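Local coordinates for protein probable dehydrogenase (PDB 3MOI) that probably acts as an NAD(P)-dependent oxidoreductase of the GFO/IDH/MocA family, with a Rossmann-fold nucleotide-binding domain, at residues 160-165 and 269-274. Numbering follows the deposited sequence.
Sequences PRRPEE and DEAELR
R274, just past the first turn of helix 270-278, runs by P160 to reach E165 and can be followed atom by atom. Its CB lies 3.6 Å from P160 O and also touches P160 CB. CG, CD and NE of R274 are each 3.0 Å from P160 O, yet NE is too poorly angled to hydrogen-bond to it. CG leaves anti to the backbone N (chi1 -172°), and a nearly eclipsed chi2 of 16° bends the chain round this carbonyl, bringing the guanidinium to E165. There E165 OE1 sits over one face, 3.4 Å from R274 NH1, a salt bridge of charge alone. R162 NH1 approaches R274 NH1 at the guanidinium edge (3.6 Å), while R274 NH2 meets R161 NH1 at 3.5 Å. E165 OE2 takes a hydrogen-bonded salt bridge from R161 NH1 (3.2 Å), and OE1 accepts from R162 N; the carboxylate thus serves two guanidinium groups and one backbone N-H, probably offsetting both like-charge approaches. F156 receives R161 NH2 on its backbone O and makes a cation-pi contact with R161. One turn earlier, E270 OE2, also salt-bridged to R208, accepts from R161 N with its anti lone pair (2.6 Å, 150°). P160 CG meets L273 CD1 at 3.8 Å. The whole illustrates how a salt-bridge network of R161, E165 and R274 ties the loop between strand 145-153 and helix 174-177 to a helix N-capped by D269, whose OD2 accepts from A271 N.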
ATOM      1  N   PRO A 160       7.671  10.798  22.774  1.00 45.14           N
ATOM      2  CA  PRO A 160       7.511  10.787  24.222  1.00 46.14           C
ATOM      3  C   PRO A 160       6.056  10.761  24.703  1.00 46.51           C
ATOM      4  O   PRO A 160       5.299  11.633  24.346  1.00 45.83           O
ATOM      5  CB  PRO A 160       8.188  12.099  24.646  1.00 46.35           C
ATOM      6  CG  PRO A 160       9.226  12.321  23.625  1.00 46.56           C
ATOM      7  CD  PRO A 160       8.629  11.829  22.339  1.00 46.00           C
ATOM      8  N   ARG A 161       5.714   9.795  25.560  1.00 47.48           N
ATOM      9  CA  ARG A 161       4.336   9.546  25.957  1.00 48.13           C
ATOM     10  C   ARG A 161       4.143   9.385  27.447  1.00 48.92           C
ATOM     11  O   ARG A 161       5.018   8.897  28.163  1.00 48.81           O
ATOM     12  CB  ARG A 161       3.850   8.254  25.317  1.00 48.38           C
ATOM     13  CG  ARG A 161       3.963   8.193  23.822  1.00 48.04           C
ATOM     14  CD  ARG A 161       2.784   8.838  23.110  1.00 46.77           C
ATOM     15  NE  ARG A 161       3.045   8.853  21.673  1.00 44.78           N
ATOM     16  CZ  ARG A 161       2.536   9.725  20.802  1.00 43.67           C
ATOM     17  NH1 ARG A 161       1.708  10.708  21.174  1.00 39.61           N
ATOM     18  NH2 ARG A 161       2.881   9.617  19.525  1.00 45.11           N
ATOM     19  N   ARG A 162       2.956   9.753  27.897  1.00 49.97           N
ATOM     20  CA  ARG A 162       2.535   9.461  29.241  1.00 51.50           C
ATOM     21  C   ARG A 162       2.103   7.994  29.248  1.00 52.03           C
ATOM     22  O   ARG A 162       1.693   7.462  28.215  1.00 51.84           O
ATOM     23  CB  ARG A 162       1.394  10.408  29.645  1.00 52.17           C
ATOM     24  CG  ARG A 162       1.841  11.882  29.768  1.00 53.82           C
ATOM     25  CD  ARG A 162       0.737  12.780  30.342  1.00 57.76           C
ATOM     26  NE  ARG A 162       1.160  14.182  30.602  1.00 60.42           N
ATOM     27  CZ  ARG A 162       1.102  15.204  29.732  1.00 59.84           C
ATOM     28  NH1 ARG A 162       0.661  15.047  28.478  1.00 60.73           N
ATOM     29  NH2 ARG A 162       1.490  16.407  30.127  1.00 59.13           N
ATOM     30  N   PRO A 163       2.199   7.327  30.401  1.00 52.68           N
ATOM     31  CA  PRO A 163       1.949   5.888  30.410  1.00 52.93           C
ATOM     32  C   PRO A 163       0.515   5.487  30.091  1.00 52.69           C
ATOM     33  O   PRO A 163       0.303   4.432  29.510  1.00 53.78           O
ATOM     34  CB  PRO A 163       2.366   5.461  31.818  1.00 53.35           C
ATOM     35  CG  PRO A 163       2.085   6.683  32.664  1.00 53.83           C
ATOM     36  CD  PRO A 163       2.350   7.874  31.758  1.00 53.18           C
ATOM     37  N   GLU A 164      -0.472   6.305  30.396  1.00 52.65           N
ATOM     38  CA  GLU A 164      -1.813   6.020  29.861  1.00 52.24           C
ATOM     39  C   GLU A 164      -1.915   6.025  28.310  1.00 50.86           C
ATOM     40  O   GLU A 164      -2.831   5.409  27.740  1.00 51.24           O
ATOM     41  CB  GLU A 164      -2.847   6.972  30.429  1.00 52.88           C
ATOM     42  CG  GLU A 164      -2.579   8.480  30.121  1.00 56.43           C
ATOM     43  CD  GLU A 164      -1.838   9.233  31.271  1.00 58.58           C
ATOM     44  OE1 GLU A 164      -1.012   8.586  32.021  1.00 54.50           O
ATOM     45  OE2 GLU A 164      -2.115  10.468  31.385  1.00 57.68           O
ATOM     46  N   GLU A 165      -1.022   6.721  27.615  1.00 48.65           N
ATOM     47  CA  GLU A 165      -1.060   6.691  26.150  1.00 46.81           C
ATOM     48  C   GLU A 165      -0.539   5.375  25.548  1.00 45.47           C
ATOM     49  O   GLU A 165      -0.644   5.193  24.319  1.00 44.60           O
ATOM     50  CB  GLU A 165      -0.225   7.816  25.571  1.00 46.73           C
ATOM     51  CG  GLU A 165      -0.765   9.187  25.732  1.00 47.63           C
ATOM     52  CD  GLU A 165       0.229  10.201  25.177  1.00 49.07           C
ATOM     53  OE1 GLU A 165       1.145  10.586  25.910  1.00 48.78           O
ATOM     54  OE2 GLU A 165       0.114  10.587  23.998  1.00 50.59           O
ATOM     55  N   ASP A 269      12.228  10.368  33.714  1.00 58.28           N
ATOM     56  CA  ASP A 269      10.882   9.868  33.464  1.00 57.84           C
ATOM     57  C   ASP A 269      10.419  10.461  32.130  1.00 56.96           C
ATOM     58  O   ASP A 269      10.465  11.684  31.922  1.00 56.67           O
ATOM     59  CB  ASP A 269       9.961  10.229  34.660  1.00 57.78           C
ATOM     60  CG  ASP A 269       8.433  10.243  34.316  1.00 60.44           C
ATOM     61  OD1 ASP A 269       7.671  10.755  35.179  1.00 59.38           O
ATOM     62  OD2 ASP A 269       7.967   9.768  33.225  1.00 64.36           O
ATOM     63  N   GLU A 270       9.984   9.568  31.241  1.00 55.80           N
ATOM     64  CA  GLU A 270       9.486   9.919  29.900  1.00 55.16           C
ATOM     65  C   GLU A 270       8.271  10.896  29.857  1.00 54.43           C
ATOM     66  O   GLU A 270       8.173  11.758  28.982  1.00 52.96           O
ATOM     67  CB  GLU A 270       9.139   8.615  29.182  1.00 54.80           C
ATOM     68  CG  GLU A 270       8.792   8.759  27.747  1.00 54.32           C
ATOM     69  CD  GLU A 270       8.044   7.558  27.229  1.00 54.07           C
ATOM     70  OE1 GLU A 270       8.561   6.432  27.361  1.00 50.01           O
ATOM     71  OE2 GLU A 270       6.926   7.742  26.690  1.00 54.64           O
ATOM     72  N   ALA A 271       7.351  10.744  30.800  1.00 54.62           N
ATOM     73  CA  ALA A 271       6.207  11.640  30.911  1.00 55.00           C
ATOM     74  C   ALA A 271       6.691  13.116  30.973  1.00 55.87           C
ATOM     75  O   ALA A 271       6.111  13.988  30.321  1.00 56.06           O
ATOM     76  CB  ALA A 271       5.356  11.259  32.154  1.00 54.49           C
ATOM     77  N   GLU A 272       7.772  13.368  31.730  1.00 56.34           N
ATOM     78  CA  GLU A 272       8.401  14.701  31.825  1.00 56.73           C
ATOM     79  C   GLU A 272       8.958  15.187  30.497  1.00 56.40           C
ATOM     80  O   GLU A 272       8.825  16.367  30.164  1.00 55.86           O
ATOM     81  CB  GLU A 272       9.574  14.722  32.858  1.00 57.27           C
ATOM     82  CG  GLU A 272       9.324  15.527  34.154  1.00 57.65           C
ATOM     83  CD  GLU A 272       9.121  17.072  33.967  1.00 58.81           C
ATOM     84  OE1 GLU A 272      10.135  17.815  33.866  1.00 56.80           O
ATOM     85  OE2 GLU A 272       7.945  17.539  33.964  1.00 58.86           O
ATOM     86  N   LEU A 273       9.628  14.305  29.762  1.00 56.16           N
ATOM     87  CA  LEU A 273      10.141  14.718  28.476  1.00 56.56           C
ATOM     88  C   LEU A 273       8.946  15.161  27.629  1.00 57.35           C
ATOM     89  O   LEU A 273       9.028  16.165  26.901  1.00 57.55           O
ATOM     90  CB  LEU A 273      10.892  13.599  27.784  1.00 56.28           C
ATOM     91  CG  LEU A 273      12.067  14.034  26.901  1.00 56.59           C
ATOM     92  CD1 LEU A 273      12.268  12.982  25.817  1.00 56.32           C
ATOM     93  CD2 LEU A 273      11.925  15.436  26.274  1.00 55.90           C
ATOM     94  N   ARG A 274       7.838  14.423  27.769  1.00 57.66           N
ATOM     95  CA  ARG A 274       6.636  14.668  27.005  1.00 58.41           C
ATOM     96  C   ARG A 274       6.126  16.101  27.259  1.00 59.18           C
ATOM     97  O   ARG A 274       6.067  16.943  26.346  1.00 58.35           O
ATOM     98  CB  ARG A 274       5.574  13.575  27.339  1.00 58.57           C
ATOM     99  CG  ARG A 274       4.276  13.535  26.481  1.00 58.42           C
ATOM    100  CD  ARG A 274       4.436  14.346  25.199  1.00 58.94           C
ATOM    101  NE  ARG A 274       3.563  14.063  24.050  1.00 60.97           N
ATOM    102  CZ  ARG A 274       2.253  13.867  24.057  1.00 58.20           C
ATOM    103  NH1 ARG A 274       1.536  13.854  25.173  1.00 59.19           N
ATOM    104  NH2 ARG A 274       1.667  13.696  22.905  1.00 56.08           N
TER